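Local structure of NURA (Sulfolobus solfataricus, 2YGK) at residues C52-I57 with D288-V293; D128-D133 with G195-I200; Y256-T261 with R271-G276. The protein is a manganese-dependent nuclease that takes part in DNA double-strand break repair, probably acting with the HerA protein to resect the 5' strand. All coordinates share one frame; numbering follows the deposited sequence.

Contact 1: residues C52-I57 with D288-V293; sequences CKFVAI and DRLSGV
Phe-54, the first residue of strand 54-65, lays its ring against the C-terminal part of helix 280-291 and against Val-293, which follows it, and most of the apolar contact is made by this one side chain. With CG anti to its own carbonyl carbon (chi1 -62°), the ring reaches across to the helix and meets three residues in turn. Val-293 brings both methyls: CG1 is 3.7 Å from Phe-54 CD2, and CG2 makes an off-centre CH-pi contact, 4.2 Å from the ring centroid. The Leu-290 and Phe-54 side chains cross at about a right angle; the leucine's bond to CB points away from segment 52-57, but its end turns back and CD2 comes within 3.8 Å of Phe-54 CE1. Of its side chain, Arg-289 brings CB, in the ring plane at the edge, 3.9 Å from Phe-54 CZ. Cys-52 adds a looser touch, its SG 4.4 Å from Arg-289 CB.

In the RNase H-like NurA domain, the C-terminal end of helix 280-291 here packs on the central mixed sheet. Leu-131 of the neighbouring strand touches Phe-54, and Pro-301 of helix 300-309 touches Val-293.

No hydrogen bond joins the two segments. The carbonyl O of Arg-289 approaches the ring obliquely, 3.4 Å from Phe-54 CZ, while it accepts Gly-292 N within its own segment. Similarly, Leu-290 O receives Val-293 N. The charged end of Arg-289 runs away from Phe-54 on an extended chain, and its NH1 makes a weak hydrogen bond to the OH of Tyr-129.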
loop_
_atom_site.group_PDB
_atom_site.type_symbol
_atom_site.label_atom_id
_atom_site.label_comp_id
_atom_site.label_asym_id
_atom_site.label_seq_id
_atom_site.Cartn_x
_atom_site.Cartn_y
_atom_site.Cartn_z
ATOM N N CYS A 52 19.714 -31.302 -11.854
ATOM C CA CYS A 52 19.692 -30.808 -10.492
ATOM C C CYS A 52 18.289 -30.247 -10.162
ATOM O O CYS A 52 17.682 -29.546 -10.976
ATOM C CB CYS A 52 20.788 -29.749 -10.342
ATOM S SG CYS A 52 20.582 -28.675 -8.945
ATOM N N LYS A 53 17.777 -30.572 -8.984
ATOM C CA LYS A 53 16.367 -30.391 -8.697
ATOM C C LYS A 53 16.135 -29.214 -7.780
ATOM O O LYS A 53 16.753 -29.103 -6.727
ATOM C CB LYS A 53 15.770 -31.667 -8.096
ATOM C CG LYS A 53 15.134 -32.594 -9.104
ATOM C CD LYS A 53 14.684 -33.873 -8.410
ATOM C CE LYS A 53 13.818 -34.776 -9.300
ATOM N NZ LYS A 53 14.687 -35.364 -10.378
ATOM N N PHE A 54 15.223 -28.347 -8.206
ATOM C CA PHE A 54 14.875 -27.133 -7.493
ATOM C C PHE A 54 13.438 -27.217 -7.085
ATOM O O PHE A 54 12.584 -27.546 -7.924
ATOM C CB PHE A 54 15.021 -25.926 -8.405
ATOM C CG PHE A 54 16.420 -25.705 -8.885
ATOM C CD1 PHE A 54 17.305 -24.935 -8.147
ATOM C CD2 PHE A 54 16.860 -26.292 -10.065
ATOM C CE1 PHE A 54 18.612 -24.746 -8.589
ATOM C CE2 PHE A 54 18.153 -26.089 -10.518
ATOM C CZ PHE A 54 19.038 -25.320 -9.767
ATOM N N VAL A 55 13.164 -26.934 -5.804
ATOM C CA VAL A 55 11.802 -26.735 -5.330
ATOM C C VAL A 55 11.663 -25.237 -5.132
ATOM O O VAL A 55 12.376 -24.648 -4.324
ATOM C CB VAL A 55 11.516 -27.481 -3.990
ATOM C CG1 VAL A 55 10.110 -27.119 -3.450
ATOM C CG2 VAL A 55 11.647 -28.975 -4.157
ATOM N N ALA A 56 10.733 -24.615 -5.840
ATOM C CA ALA A 56 10.455 -23.189 -5.676
ATOM C C ALA A 56 9.132 -22.973 -4.915
ATOM O O ALA A 56 8.188 -23.702 -5.094
ATOM C CB ALA A 56 10.380 -22.519 -7.015
ATOM N N ILE A 57 9.098 -21.945 -4.077
ATOM C CA ILE A 57 7.929 -21.590 -3.358
ATOM C C ILE A 57 7.684 -20.123 -3.585
ATOM O O ILE A 57 8.617 -19.311 -3.412
ATOM C CB ILE A 57 8.074 -21.826 -1.835
ATOM C CG1 ILE A 57 8.227 -23.335 -1.503
ATOM C CG2 ILE A 57 6.835 -21.276 -1.069
ATOM C CD1 ILE A 57 9.643 -23.742 -1.127
ATOM N N ASP A 288 25.323 -21.741 -12.815
ATOM C CA ASP A 288 25.301 -22.734 -13.894
ATOM C C ASP A 288 24.099 -23.617 -13.766
ATOM O O ASP A 288 23.383 -23.841 -14.732
ATOM C CB ASP A 288 26.574 -23.566 -13.856
ATOM C CG ASP A 288 27.761 -22.859 -14.497
ATOM O OD1 ASP A 288 27.539 -21.764 -15.072
ATOM O OD2 ASP A 288 28.911 -23.394 -14.418
ATOM N N ARG A 289 23.859 -24.082 -12.546
ATOM C CA ARG A 289 22.669 -24.868 -12.207
ATOM C C ARG A 289 21.341 -24.103 -12.326
ATOM O O ARG A 289 20.352 -24.634 -12.840
ATOM C CB ARG A 289 22.830 -25.440 -10.794
ATOM C CG ARG A 289 23.970 -26.428 -10.678
ATOM C CD ARG A 289 24.425 -26.539 -9.267
ATOM N NE ARG A 289 25.375 -27.637 -9.070
ATOM C CZ ARG A 289 26.045 -27.864 -7.939
ATOM N NH1 ARG A 289 25.918 -27.066 -6.882
ATOM N NH2 ARG A 289 26.869 -28.891 -7.862
ATOM N N LEU A 290 21.302 -22.866 -11.850
ATOM C CA LEU A 290 20.093 -22.046 -12.053
ATOM C C LEU A 290 19.810 -21.766 -13.528
ATOM O O LEU A 290 18.641 -21.746 -13.929
ATOM C CB LEU A 290 20.191 -20.708 -11.368
ATOM C CG LEU A 290 20.046 -20.719 -9.869
ATOM C CD1 LEU A 290 20.531 -19.389 -9.323
ATOM C CD2 LEU A 290 18.586 -21.038 -9.544
ATOM N N SER A 291 20.863 -21.532 -14.320
ATOM C CA SER A 291 20.691 -21.266 -15.742
ATOM C C SER A 291 19.933 -22.418 -16.433
ATOM O O SER A 291 19.187 -22.203 -17.382
ATOM C CB SER A 291 22.049 -20.977 -16.432
ATOM O OG SER A 291 22.645 -19.717 -16.032
ATOM N N GLY A 292 20.085 -23.637 -15.946
ATOM C CA GLY A 292 19.439 -24.784 -16.568
ATOM C C GLY A 292 17.955 -24.916 -16.302
ATOM O O GLY A 292 17.301 -25.767 -16.891
ATOM N N VAL A 293 17.397 -24.099 -15.417
ATOM C CA VAL A 293 15.956 -24.097 -15.211
ATOM C C VAL A 293 15.400 -22.684 -15.363
ATOM O O VAL A 293 14.287 -22.402 -14.914
ATOM C CB VAL A 293 15.602 -24.644 -13.832
ATOM C CG1 VAL A 293 16.219 -26.022 -13.677
ATOM C CG2 VAL A 293 16.102 -23.700 -12.745
#

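Contact 2: residues D128-D133 with G195-I200; sequences DYILMD and GNVLWI. With MN (manganese (II) ion), chain C.
Met-132, present as selenomethionine, and Trp-199 lie side by side on one face of two parallel strands, and here the packing is tightest. CG of Met-132 sits over the six-membered ring, 3.5 Å from Trp-199 CE3. The bend at chi2 (-72°) leaves SE farther out, 5.0 Å from the centroid of that ring, an oblique Met-aromatic contact. CG1 of Val-197 lies above the same indole face, near its rim, and also touches Met-132 CG. An alanine in place of Trp-199 would probably leave Met-132 CG and Val-197 CG1 without the flat surface they share and let the selenomethionine chain turn more readily.

On the other face, Leu-131 CD2 nestles against Leu-198 CB at 3.6 Å. Between the faces, four backbone hydrogen bonds alternate in the parallel pattern: Asn-196 O accepts Ile-130 N, Ile-130 O accepts Leu-198 N in a nearly straight bond (2.8 Å, 178°), Leu-198 O accepts Met-132 N, and Met-132 O accepts Ile-200 N.

One end is looser: Asp-128 and Asn-196 are exposed, meeting through Asp-128 O and Asn-196 CB at 3.7 Å. At the other end Asp-133, partly exposed, is held by the metal and a water: its OD2 binds manganese at 2.5 Å, with Asp-58 as a further ligand, while the water donates both to OD1 of Asp-133 and to Ile-200 O.

The strands form a beta-alpha-beta crossover with helices in the connection. Strand 54-65 flanks strand 129-133, helices 104-123 and 136-140 cover the Met-132 and Trp-199 face, and helix 280-291 covers the Leu-131 and Leu-198 face.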
loop_
_atom_site.group_PDB
_atom_site.type_symbol
_atom_site.label_atom_id
_atom_site.label_comp_id
_atom_site.label_asym_id
_atom_site.label_seq_id
_atom_site.Cartn_x
_atom_site.Cartn_y
_atom_site.Cartn_z
ATOM N N ASP A 128 17.525 -30.415 -4.451
ATOM C CA ASP A 128 18.894 -30.125 -4.095
ATOM C C ASP A 128 19.000 -28.707 -3.564
ATOM O O ASP A 128 19.857 -28.406 -2.734
ATOM C CB ASP A 128 19.805 -30.274 -5.322
ATOM C CG ASP A 128 19.752 -31.685 -5.933
ATOM O OD1 ASP A 128 19.811 -32.678 -5.167
ATOM O OD2 ASP A 128 19.632 -31.797 -7.179
ATOM N N TYR A 129 18.167 -27.823 -4.104
ATOM C CA TYR A 129 18.081 -26.462 -3.634
ATOM C C TYR A 129 16.616 -26.049 -3.474
ATOM O O TYR A 129 15.702 -26.638 -4.094
ATOM C CB TYR A 129 18.723 -25.524 -4.635
ATOM C CG TYR A 129 20.219 -25.620 -4.805
ATOM C CD1 TYR A 129 21.065 -24.808 -4.056
ATOM C CD2 TYR A 129 20.783 -26.430 -5.774
ATOM C CE1 TYR A 129 22.451 -24.827 -4.229
ATOM C CE2 TYR A 129 22.189 -26.473 -5.960
ATOM C CZ TYR A 129 23.019 -25.660 -5.178
ATOM O OH TYR A 129 24.411 -25.662 -5.329
ATOM N N ILE A 130 16.403 -25.042 -2.634
ATOM C CA ILE A 130 15.081 -24.469 -2.435
ATOM C C ILE A 130 15.158 -23.021 -2.844
ATOM O O ILE A 130 16.022 -22.303 -2.387
ATOM C CB ILE A 130 14.647 -24.538 -0.967
ATOM C CG1 ILE A 130 14.602 -25.981 -0.494
ATOM C CG2 ILE A 130 13.246 -23.923 -0.768
ATOM C CD1 ILE A 130 14.246 -26.072 0.947
ATOM N N LEU A 131 14.273 -22.599 -3.731
ATOM C CA LEU A 131 14.214 -21.210 -4.148
ATOM C C LEU A 131 13.007 -20.538 -3.523
ATOM O O LEU A 131 11.873 -20.899 -3.822
ATOM C CB LEU A 131 14.090 -21.119 -5.660
ATOM C CG LEU A 131 15.053 -21.989 -6.428
ATOM C CD1 LEU A 131 14.864 -21.754 -7.919
ATOM C CD2 LEU A 131 16.488 -21.647 -5.960
HETATM N N MSE A 132 13.258 -19.562 -2.663
HETATM C CA MSE A 132 12.226 -18.684 -2.153
HETATM C C MSE A 132 12.235 -17.384 -2.944
HETATM O O MSE A 132 13.302 -16.925 -3.385
HETATM C CB MSE A 132 12.490 -18.298 -0.687
HETATM C CG MSE A 132 12.848 -19.446 0.249
HETATM SE SE MSE A 132 11.374 -20.610 0.666
HETATM C CE MSE A 132 10.092 -19.321 1.284
ATOM N N ASP A 133 11.050 -16.769 -3.036
ATOM C CA ASP A 133 10.851 -15.484 -3.676
ATOM C C ASP A 133 10.847 -14.387 -2.631
ATOM O O ASP A 133 9.955 -14.316 -1.829
ATOM C CB ASP A 133 9.517 -15.475 -4.398
ATOM C CG ASP A 133 9.218 -14.148 -5.033
ATOM O OD1 ASP A 133 10.035 -13.670 -5.806
ATOM O OD2 ASP A 133 8.162 -13.577 -4.786
ATOM N N GLY A 195 22.995 -24.126 3.650
ATOM C CA GLY A 195 23.128 -23.306 2.450
ATOM C C GLY A 195 22.306 -23.716 1.237
ATOM O O GLY A 195 22.488 -23.171 0.190
ATOM N N ASN A 196 21.412 -24.681 1.359
ATOM C CA ASN A 196 20.645 -25.167 0.209
ATOM C C ASN A 196 19.448 -24.251 -0.134
ATOM O O ASN A 196 18.713 -24.502 -1.084
ATOM C CB ASN A 196 20.151 -26.604 0.470
ATOM C CG ASN A 196 21.309 -27.629 0.697
ATOM O OD1 ASN A 196 22.439 -27.464 0.227
ATOM N ND2 ASN A 196 20.987 -28.705 1.415
ATOM N N VAL A 197 19.233 -23.200 0.648
ATOM C CA VAL A 197 18.125 -22.290 0.387
ATOM C C VAL A 197 18.645 -21.017 -0.296
ATOM O O VAL A 197 19.576 -20.359 0.197
ATOM C CB VAL A 197 17.367 -21.885 1.665
ATOM C CG1 VAL A 197 16.093 -21.226 1.275
ATOM C CG2 VAL A 197 17.106 -23.076 2.522
ATOM N N LEU A 198 18.034 -20.683 -1.425
ATOM C CA LEU A 198 18.410 -19.522 -2.184
ATOM C C LEU A 198 17.244 -18.608 -2.113
ATOM O O LEU A 198 16.155 -18.954 -2.548
ATOM C CB LEU A 198 18.683 -19.888 -3.635
ATOM C CG LEU A 198 19.825 -20.884 -3.849
ATOM C CD1 LEU A 198 20.069 -21.051 -5.310
ATOM C CD2 LEU A 198 21.100 -20.440 -3.121
ATOM N N TRP A 199 17.487 -17.427 -1.573
ATOM C CA TRP A 199 16.475 -16.462 -1.409
ATOM C C TRP A 199 16.647 -15.419 -2.509
ATOM O O TRP A 199 17.510 -14.545 -2.425
ATOM C CB TRP A 199 16.637 -15.830 -0.032
ATOM C CG TRP A 199 16.645 -16.821 1.102
ATOM C CD1 TRP A 199 17.714 -17.554 1.570
ATOM C CD2 TRP A 199 15.550 -17.143 1.947
ATOM N NE1 TRP A 199 17.336 -18.324 2.640
ATOM C CE2 TRP A 199 16.013 -18.088 2.896
ATOM C CE3 TRP A 199 14.218 -16.712 2.007
ATOM C CZ2 TRP A 199 15.189 -18.614 3.888
ATOM C CZ3 TRP A 199 13.411 -17.225 2.978
ATOM C CH2 TRP A 199 13.903 -18.180 3.917
ATOM N N ILE A 200 15.784 -15.459 -3.506
ATOM C CA ILE A 200 15.987 -14.674 -4.702
ATOM C C ILE A 200 14.986 -13.542 -4.840
ATOM O O ILE A 200 13.780 -13.774 -4.673
ATOM C CB ILE A 200 15.861 -15.581 -5.901
ATOM C CG1 ILE A 200 17.023 -16.583 -5.857
ATOM C CG2 ILE A 200 15.849 -14.797 -7.164
ATOM C CD1 ILE A 200 16.983 -17.580 -6.931
HETATM MN MN MN C . 6.067 -13.361 -3.454
HETATM O O HOH W 1 12.595 -13.382 -6.796
#

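Contact 3: residues Y256-T261 with R271-G276; sequences YTTFYT and RVDIVG
A beta hairpin of the central sheet, strands 255-262 and 270-275, brings the two segments together antiparallel. Thr-257 with Ile-274 and Phe-259 with Val-272 are hydrogen-bonded pairs, each joined by two backbone bonds; Val-272 N to Phe-259 O is the shortest, at 2.8 Å. Thr-258 with Asp-273 is a non-hydrogen-bonded pair, and its side chains make up for that: Thr-258 OG1 donates to Asp-273 OD1 (2.7 Å) from above the carboxylate plane. Arg-271 NE grips the same oxygen through its syn lone pair, in a straight salt bridge (3.1 Å, 177°) with OD1 in the guanidinium plane. Two donors thus grip OD1 of this buried carboxylate, and the arginine probably favours its ionised form. With its CG2 anti to the backbone N, Thr-258 places that methyl over one guanidinium face, and its OG1 weakly accepts Arg-271 NH2. Tyr-256 runs beside Asp-273, and a water links its OH to Asp-273 OD2.

On the opposite face Val-272 CB lies over the Phe-259 ring, 3.9 Å from the centroid. Thr-257 OG1 donates in the carbonyl plane to Gly-276 O (2.9 Å).

Outside the pair, Ser-204 accepts Arg-271 NH1, and Leu-136 N donates to Asp-273 OD2. Helix 280-291 packs on the Phe-259 and Ile-274 face, helices 136-140 and 216-223 touch Tyr-256 and Tyr-260 on the other, and strands 228-236 and 197-201 flank the hairpin.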
loop_
_atom_site.group_PDB
_atom_site.type_symbol
_atom_site.label_atom_id
_atom_site.label_comp_id
_atom_site.label_asym_id
_atom_site.label_seq_id
_atom_site.Cartn_x
_atom_site.Cartn_y
_atom_site.Cartn_z
ATOM N N TYR A 256 25.016 -14.266 6.647
ATOM C CA TYR A 256 24.708 -14.753 5.325
ATOM C C TYR A 256 25.470 -13.999 4.264
ATOM O O TYR A 256 26.094 -12.978 4.534
ATOM C CB TYR A 256 23.202 -14.735 5.068
ATOM C CG TYR A 256 22.543 -13.390 5.016
ATOM C CD1 TYR A 256 22.273 -12.679 6.172
ATOM C CD2 TYR A 256 22.125 -12.860 3.811
ATOM C CE1 TYR A 256 21.631 -11.431 6.125
ATOM C CE2 TYR A 256 21.493 -11.640 3.736
ATOM C CZ TYR A 256 21.244 -10.920 4.893
ATOM O OH TYR A 256 20.599 -9.708 4.801
ATOM N N THR A 257 25.436 -14.545 3.054
ATOM C CA THR A 257 26.111 -13.948 1.927
ATOM C C THR A 257 25.087 -13.464 0.905
ATOM O O THR A 257 24.122 -14.168 0.609
ATOM C CB THR A 257 27.048 -14.942 1.258
ATOM O OG1 THR A 257 27.985 -15.427 2.216
ATOM C CG2 THR A 257 27.814 -14.278 0.146
ATOM N N THR A 258 25.318 -12.261 0.378
ATOM C CA THR A 258 24.565 -11.767 -0.736
ATOM C C THR A 258 25.497 -11.643 -1.937
ATOM O O THR A 258 26.660 -11.281 -1.803
ATOM C CB THR A 258 23.894 -10.419 -0.394
ATOM O OG1 THR A 258 23.042 -10.582 0.761
ATOM C CG2 THR A 258 23.037 -9.934 -1.545
ATOM N N PHE A 259 24.999 -12.006 -3.109
ATOM C CA PHE A 259 25.593 -11.539 -4.358
ATOM C C PHE A 259 24.479 -11.213 -5.329
ATOM O O PHE A 259 23.345 -11.644 -5.136
ATOM C CB PHE A 259 26.545 -12.572 -4.959
ATOM C CG PHE A 259 25.903 -13.878 -5.311
ATOM C CD1 PHE A 259 25.771 -14.876 -4.372
ATOM C CD2 PHE A 259 25.470 -14.128 -6.585
ATOM C CE1 PHE A 259 25.156 -16.117 -4.700
ATOM C CE2 PHE A 259 24.871 -15.368 -6.919
ATOM C CZ PHE A 259 24.709 -16.343 -5.971
ATOM N N TYR A 260 24.823 -10.458 -6.368
ATOM C CA TYR A 260 23.945 -10.153 -7.478
ATOM C C TYR A 260 24.414 -10.910 -8.673
ATOM O O TYR A 260 25.602 -11.013 -8.926
ATOM C CB TYR A 260 24.017 -8.699 -7.771
ATOM C CG TYR A 260 23.433 -7.885 -6.672
ATOM C CD1 TYR A 260 22.032 -7.663 -6.595
ATOM C CD2 TYR A 260 24.239 -7.324 -5.701
ATOM C CE1 TYR A 260 21.482 -6.892 -5.594
ATOM C CE2 TYR A 260 23.684 -6.519 -4.683
ATOM C CZ TYR A 260 22.303 -6.326 -4.632
ATOM O OH TYR A 260 21.753 -5.539 -3.634
ATOM N N THR A 261 23.506 -11.475 -9.431
ATOM C CA THR A 261 23.931 -12.242 -10.598
ATOM C C THR A 261 22.970 -11.908 -11.708
ATOM O O THR A 261 21.825 -11.530 -11.457
ATOM C CB THR A 261 23.926 -13.798 -10.304
ATOM O OG1 THR A 261 24.410 -14.556 -11.445
ATOM C CG2 THR A 261 22.548 -14.236 -9.902
ATOM N N ARG A 271 19.085 -10.563 -6.998
ATOM C CA ARG A 271 19.814 -10.691 -5.739
ATOM C C ARG A 271 19.652 -12.105 -5.205
ATOM O O ARG A 271 18.543 -12.645 -5.179
ATOM C CB ARG A 271 19.235 -9.739 -4.709
ATOM C CG ARG A 271 20.036 -9.678 -3.404
ATOM C CD ARG A 271 19.293 -8.893 -2.317
ATOM N NE ARG A 271 19.996 -8.992 -1.031
ATOM C CZ ARG A 271 20.367 -7.963 -0.266
ATOM N NH1 ARG A 271 20.109 -6.684 -0.604
ATOM N NH2 ARG A 271 21.027 -8.212 0.860
ATOM N N VAL A 272 20.745 -12.710 -4.752
ATOM C CA VAL A 272 20.656 -14.016 -4.104
ATOM C C VAL A 272 21.230 -13.909 -2.710
ATOM O O VAL A 272 22.352 -13.444 -2.557
ATOM C CB VAL A 272 21.454 -15.076 -4.851
ATOM C CG1 VAL A 272 21.323 -16.365 -4.137
ATOM C CG2 VAL A 272 20.998 -15.223 -6.311
ATOM N N ASP A 273 20.476 -14.338 -1.702
ATOM C CA ASP A 273 20.991 -14.499 -0.346
ATOM C C ASP A 273 21.075 -15.973 -0.045
ATOM O O ASP A 273 20.141 -16.708 -0.282
ATOM C CB ASP A 273 20.071 -13.881 0.687
ATOM C CG ASP A 273 19.838 -12.398 0.468
ATOM O OD1 ASP A 273 20.766 -11.803 -0.091
ATOM O OD2 ASP A 273 18.717 -11.867 0.835
ATOM N N ILE A 274 22.190 -16.403 0.513
ATOM C CA ILE A 274 22.386 -17.790 0.870
ATOM C C ILE A 274 23.031 -17.809 2.253
ATOM O O ILE A 274 24.036 -17.180 2.450
ATOM C CB ILE A 274 23.229 -18.529 -0.240
ATOM C CG1 ILE A 274 23.695 -19.903 0.207
ATOM C CG2 ILE A 274 24.432 -17.760 -0.632
ATOM C CD1 ILE A 274 24.381 -20.648 -0.931
ATOM N N VAL A 275 22.426 -18.485 3.220
ATOM C CA VAL A 275 22.997 -18.562 4.572
ATOM C C VAL A 275 24.201 -19.514 4.633
ATOM O O VAL A 275 24.086 -20.731 4.400
ATOM C CB VAL A 275 21.989 -19.072 5.612
ATOM C CG1 VAL A 275 22.707 -19.395 6.902
ATOM C CG2 VAL A 275 20.863 -18.062 5.828
ATOM N N GLY A 276 25.338 -18.949 5.002
ATOM C CA GLY A 276 26.592 -19.673 5.037
ATOM C C GLY A 276 27.675 -18.846 4.383
ATOM O O GLY A 276 27.414 -17.729 3.905
HETATM O O HOH W 2 18.348 -10.187 2.725
#

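All three contacts reach one mixed sheet (strand order 54-65, 129-133, 197-201, 270-275, 255-262). Contacts 1 and 2, with centres about 9 Å apart, share the seam between strands 54-65 and 129-133, where Val-55 O lies 2.9 Å from Leu-131 N, a probable hydrogen bond. Contacts 2 and 3, about 10 Å apart between centres, meet where Trp-199 N approaches Asp-273 O at 3.0 Å, again a probable hydrogen bond. Contacts 1 and 3 do not touch, yet helix 280-291 follows strand 270-275 in the chain. The manganese is held at contact 2 by Asp-133 and by Asp-58, which directly follows segment 52-57. The side chain of Asp-273 lies about 13 Å from the metal.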